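Local coordinates for glycoside hydrolase family 15, cellulose signaling associated protein envoy (Hypocrea jecorina, PDB 4WUJ) that senses blue light through an FMN-binding LOV domain, the part present here, and probably links that signal to the oxidative-stress response, at residues Ala50-Ala55 and Glu69-Asn74. Residues are numbered along the deposited sequence; the frame is centred on the assembly and turned at random.
Sequences APIVYA and EIMGRN. With FMN (flavin mononucleotide), chain I.
Ile-52 is held to the turn at Gly-72 and Arg-73 by both polar groups of its backbone. Its N donates to Arg-73 O at 2.8 Å, approaching from above the carbonyl plane, while its O accepts from Gly-72 N at 2.9 Å, with the donor lying in the carbonyl plane. The type II turn from Ile-70 to Arg-73, closed by a bond from Arg-73 N to Ile-70 O, ends helix 67-70. The Ile-52 side chain serves as a worked example of how an edge strand of the PAS fold packs on a helix-terminating turn. CB lies beside Arg-73 O, and CG1, set anti to the carbonyl carbon and beside the backbone N (chi1 -66°), stays close to that oxygen at 3.3 Å. CD1 touches both Arg-73 O and, at 3.7 Å, Ile-70 O, the two oxygens lying to the same general side of it. The CG2 branch leaves for the apolar end, where it meets Ile-70 CD1 at 4.0 Å and Met-71 SD at 4.1 Å. Ile-70 CD1 also touches the methyl of Ala-55, and Met-71, bent at chi2 and chi3, lays CE against Val-53 O. Replacing Ile-52 with an alanine removes CG1, CG2 and CD1, which would probably leave the backbone pair in place but open a gap beside Ile-70 CD1, Met-71 SD and the turn oxygens. Beyond the turn, Asn-74 OD1 accepts from FMN O2' at 2.9 Å and also from Arg-76 N, while its ND2 reaches Asp-49 O. Paired backbone bonds and apolar branches thus join the strand to the flavin-binding segment, consistent with a firmly placed Asn-74 at the ribityl chain.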
ATOM      1  N   ALA C  50       5.829  22.059   2.211  1.00 19.57           N
ATOM      2  CA  ALA C  50       5.180  20.798   1.860  1.00 27.11           C
ATOM      3  C   ALA C  50       5.923  19.550   2.333  1.00 18.84           C
ATOM      4  O   ALA C  50       6.258  18.690   1.512  1.00 15.48           O
ATOM      5  CB  ALA C  50       4.991  20.733   0.296  1.00 24.48           C
ATOM      6  N   PRO C  51       6.156  19.432   3.639  1.00 15.40           N
ATOM      7  CA  PRO C  51       6.972  18.301   4.100  1.00 24.32           C
ATOM      8  C   PRO C  51       6.312  16.927   3.922  1.00 19.26           C
ATOM      9  O   PRO C  51       5.086  16.738   4.005  1.00 19.50           O
ATOM     10  CB  PRO C  51       7.185  18.609   5.596  1.00 24.89           C
ATOM     11  CG  PRO C  51       5.925  19.330   5.989  1.00 23.72           C
ATOM     12  CD  PRO C  51       5.528  20.153   4.768  1.00 23.74           C
ATOM     13  N   ILE C  52       7.145  15.958   3.645  1.00 21.93           N
ATOM     14  CA  ILE C  52       6.711  14.554   3.710  1.00 25.10           C
ATOM     15  C   ILE C  52       6.323  14.185   5.153  1.00 23.41           C
ATOM     16  O   ILE C  52       7.110  14.393   6.084  1.00 20.51           O
ATOM     17  CB  ILE C  52       7.810  13.607   3.243  1.00 24.86           C
ATOM     18  CG1 ILE C  52       8.108  13.813   1.774  1.00 15.44           C
ATOM     19  CG2 ILE C  52       7.404  12.123   3.459  1.00 23.03           C
ATOM     20  CD1 ILE C  52       9.477  13.272   1.408  1.00 25.62           C
ATOM     21  N   VAL C  53       5.101  13.676   5.326  1.00 20.10           N
ATOM     22  CA  VAL C  53       4.663  13.187   6.628  1.00 23.34           C
ATOM     23  C   VAL C  53       4.523  11.666   6.638  1.00 23.50           C
ATOM     24  O   VAL C  53       4.361  11.064   7.699  1.00 25.98           O
ATOM     25  CB  VAL C  53       3.356  13.852   7.095  1.00 22.42           C
ATOM     26  CG1 VAL C  53       3.571  15.341   7.255  1.00 26.71           C
ATOM     27  CG2 VAL C  53       2.237  13.612   6.151  1.00 25.20           C
ATOM     28  N   TYR C  54       4.592  11.061   5.448  1.00 24.77           N
ATOM     29  CA  TYR C  54       4.567   9.614   5.285  1.00 18.72           C
ATOM     30  C   TYR C  54       5.135   9.221   3.931  1.00 27.22           C
ATOM     31  O   TYR C  54       4.729   9.795   2.897  1.00 25.01           O
ATOM     32  CB  TYR C  54       3.115   9.099   5.374  1.00 19.41           C
ATOM     33  CG  TYR C  54       2.987   7.624   5.119  1.00 24.04           C
ATOM     34  CD1 TYR C  54       2.812   7.113   3.822  1.00 18.07           C
ATOM     35  CD2 TYR C  54       3.064   6.708   6.181  1.00 20.04           C
ATOM     36  CE1 TYR C  54       2.700   5.727   3.601  1.00 20.17           C
ATOM     37  CE2 TYR C  54       2.947   5.346   5.966  1.00 20.90           C
ATOM     38  CZ  TYR C  54       2.784   4.855   4.682  1.00 19.86           C
ATOM     39  OH  TYR C  54       2.702   3.490   4.540  1.00 22.83           O
ATOM     40  N   ALA C  55       6.029   8.227   3.929  1.00 20.40           N
ATOM     41  CA  ALA C  55       6.448   7.556   2.702  1.00 27.76           C
ATOM     42  C   ALA C  55       6.287   6.027   2.865  1.00 27.91           C
ATOM     43  O   ALA C  55       6.580   5.455   3.946  1.00 19.58           O
ATOM     44  CB  ALA C  55       7.866   7.898   2.387  1.00 23.29           C
ATOM     45  N   GLU C  69      16.057  10.039   6.944  1.00 43.32           N
ATOM     46  CA  GLU C  69      16.730  10.829   5.922  1.00 43.31           C
ATOM     47  C   GLU C  69      15.759  11.778   5.154  1.00 42.94           C
ATOM     48  O   GLU C  69      16.173  12.851   4.722  1.00 43.43           O
ATOM     49  CB  GLU C  69      17.457   9.890   4.923  1.00 42.56           C
ATOM     50  CG  GLU C  69      18.491   8.916   5.538  1.00 42.26           C
ATOM     51  CD  GLU C  69      19.254   8.043   4.498  1.00 46.42           C
ATOM     52  OE1 GLU C  69      18.709   7.613   3.458  1.00 39.89           O
ATOM     53  OE2 GLU C  69      20.443   7.771   4.735  1.00 54.45           O
ATOM     54  N   ILE C  70      14.484  11.390   5.004  1.00 34.15           N
ATOM     55  CA  ILE C  70      13.551  12.101   4.127  1.00 32.18           C
ATOM     56  C   ILE C  70      12.302  12.708   4.826  1.00 33.43           C
ATOM     57  O   ILE C  70      11.706  13.678   4.360  1.00 26.84           O
ATOM     58  CB  ILE C  70      13.150  11.216   2.951  1.00 38.19           C
ATOM     59  CG1 ILE C  70      12.381   9.981   3.415  1.00 32.38           C
ATOM     60  CG2 ILE C  70      14.390  10.798   2.173  1.00 39.75           C
ATOM     61  CD1 ILE C  70      10.898  10.181   3.516  1.00 26.18           C
ATOM     62  N   MET C  71      11.926  12.186   5.970  1.00 27.41           N
ATOM     63  CA  MET C  71      10.772  12.726   6.664  1.00 32.79           C
ATOM     64  C   MET C  71      10.908  14.204   7.009  1.00 32.46           C
ATOM     65  O   MET C  71      11.946  14.643   7.480  1.00 30.86           O
ATOM     66  CB  MET C  71      10.537  11.966   7.971  1.00 43.92           C
ATOM     67  CG  MET C  71       9.070  11.816   8.307  1.00 49.31           C
ATOM     68  SD  MET C  71       8.198  10.659   7.232  1.00 31.80           S
ATOM     69  CE  MET C  71       7.394   9.793   8.573  1.00 49.56           C
ATOM     70  N   GLY C  72       9.823  14.953   6.814  1.00 28.92           N
ATOM     71  CA  GLY C  72       9.813  16.377   7.097  1.00 30.86           C
ATOM     72  C   GLY C  72      10.399  17.192   5.952  1.00 28.40           C
ATOM     73  O   GLY C  72      10.361  18.399   5.987  1.00 27.00           O
ATOM     74  N   ARG C  73      10.924  16.517   4.931  1.00 34.10           N
ATOM     75  CA  ARG C  73      11.575  17.200   3.822  1.00 35.56           C
ATOM     76  C   ARG C  73      10.621  17.361   2.643  1.00 26.07           C
ATOM     77  O   ARG C  73       9.645  16.614   2.480  1.00 21.00           O
ATOM     78  CB  ARG C  73      12.860  16.457   3.400  1.00 32.54           C
ATOM     79  CG  ARG C  73      13.822  16.267   4.575  1.00 35.34           C
ATOM     80  CD  ARG C  73      15.295  16.430   4.220  1.00 41.62           C
ATOM     81  NE  ARG C  73      15.695  15.722   3.012  1.00 48.75           N
ATOM     82  CZ  ARG C  73      16.965  15.513   2.653  1.00 64.16           C
ATOM     83  NH1 ARG C  73      17.956  15.954   3.424  1.00 65.50           N
ATOM     84  NH2 ARG C  73      17.258  14.854   1.529  1.00 56.43           N
ATOM     85  N   ASN C  74      10.898  18.369   1.839  1.00 19.11           N
ATOM     86  CA  ASN C  74      10.210  18.537   0.556  1.00 28.18           C
ATOM     87  C   ASN C  74      10.735  17.495  -0.396  1.00 27.24           C
ATOM     88  O   ASN C  74      11.911  17.124  -0.331  1.00 30.56           O
ATOM     89  CB  ASN C  74      10.450  19.920  -0.040  1.00 20.64           C
ATOM     90  CG  ASN C  74       9.627  20.177  -1.276  1.00 20.22           C
ATOM     91  OD1 ASN C  74       9.957  19.704  -2.343  1.00 18.19           O
ATOM     92  ND2 ASN C  74       8.545  20.941  -1.135  1.00 20.57           N
TER
HETATM   93  N1  FMN I5201       9.263  15.833  -7.387  1.00 29.08           N
HETATM   94  C2  FMN I5201      10.089  14.880  -7.946  1.00 32.35           C
HETATM   95  O2  FMN I5201      11.030  15.216  -8.661  1.00 31.55           O
HETATM   96  N3  FMN I5201       9.868  13.530  -7.686  1.00 28.33           N
HETATM   97  C4  FMN I5201       8.828  13.112  -6.892  1.00 31.35           C
HETATM   98  O4  FMN I5201       8.683  11.913  -6.678  1.00 24.07           O
HETATM   99  C4A FMN I5201       7.981  14.070  -6.317  1.00 37.12           C
HETATM  100  N5  FMN I5201       6.932  13.685  -5.493  1.00 27.20           N
HETATM  101  C5A FMN I5201       6.102  14.625  -4.951  1.00 26.15           C
HETATM  102  C6  FMN I5201       5.059  14.192  -4.154  1.00 23.73           C
HETATM  103  C7  FMN I5201       4.212  15.111  -3.558  1.00 28.87           C
HETATM  104  C7M FMN I5201       3.090  14.592  -2.713  1.00 22.78           C
HETATM  105  C8  FMN I5201       4.415  16.493  -3.783  1.00 27.27           C
HETATM  106  C8M FMN I5201       3.494  17.501  -3.141  1.00 20.67           C
HETATM  107  C9  FMN I5201       5.464  16.918  -4.608  1.00 25.62           C
HETATM  108  C9A FMN I5201       6.315  15.988  -5.194  1.00 27.19           C
HETATM  109  N10 FMN I5201       7.381  16.383  -6.011  1.00 31.76           N
HETATM  110  C10 FMN I5201       8.209  15.429  -6.570  1.00 30.28           C
HETATM  111  C1' FMN I5201       7.672  17.819  -6.392  1.00 24.59           C
HETATM  112  C2' FMN I5201       8.474  18.683  -5.447  1.00 27.07           C
HETATM  113  O2' FMN I5201       8.205  18.282  -4.124  1.00 23.79           O
HETATM  114  C3' FMN I5201       8.132  20.172  -5.746  1.00 26.52           C
HETATM  115  O3' FMN I5201       6.734  20.404  -5.616  1.00 24.30           O
HETATM  116  C4' FMN I5201       8.577  20.558  -7.177  1.00 29.40           C
HETATM  117  O4' FMN I5201       9.985  20.484  -7.236  1.00 25.65           O
HETATM  118  C5' FMN I5201       8.071  21.941  -7.627  1.00 27.39           C
HETATM  119  O5' FMN I5201       8.348  22.912  -6.634  1.00 24.84           O
HETATM  120  P   FMN I5201       9.737  23.695  -6.612  1.00 30.39           P
HETATM  121  O1P FMN I5201       9.695  24.546  -5.353  1.00 33.69           O
HETATM  122  O2P FMN I5201      10.956  22.839  -6.557  1.00 27.14           O
HETATM  123  O3P FMN I5201       9.821  24.568  -7.820  1.00 32.34           O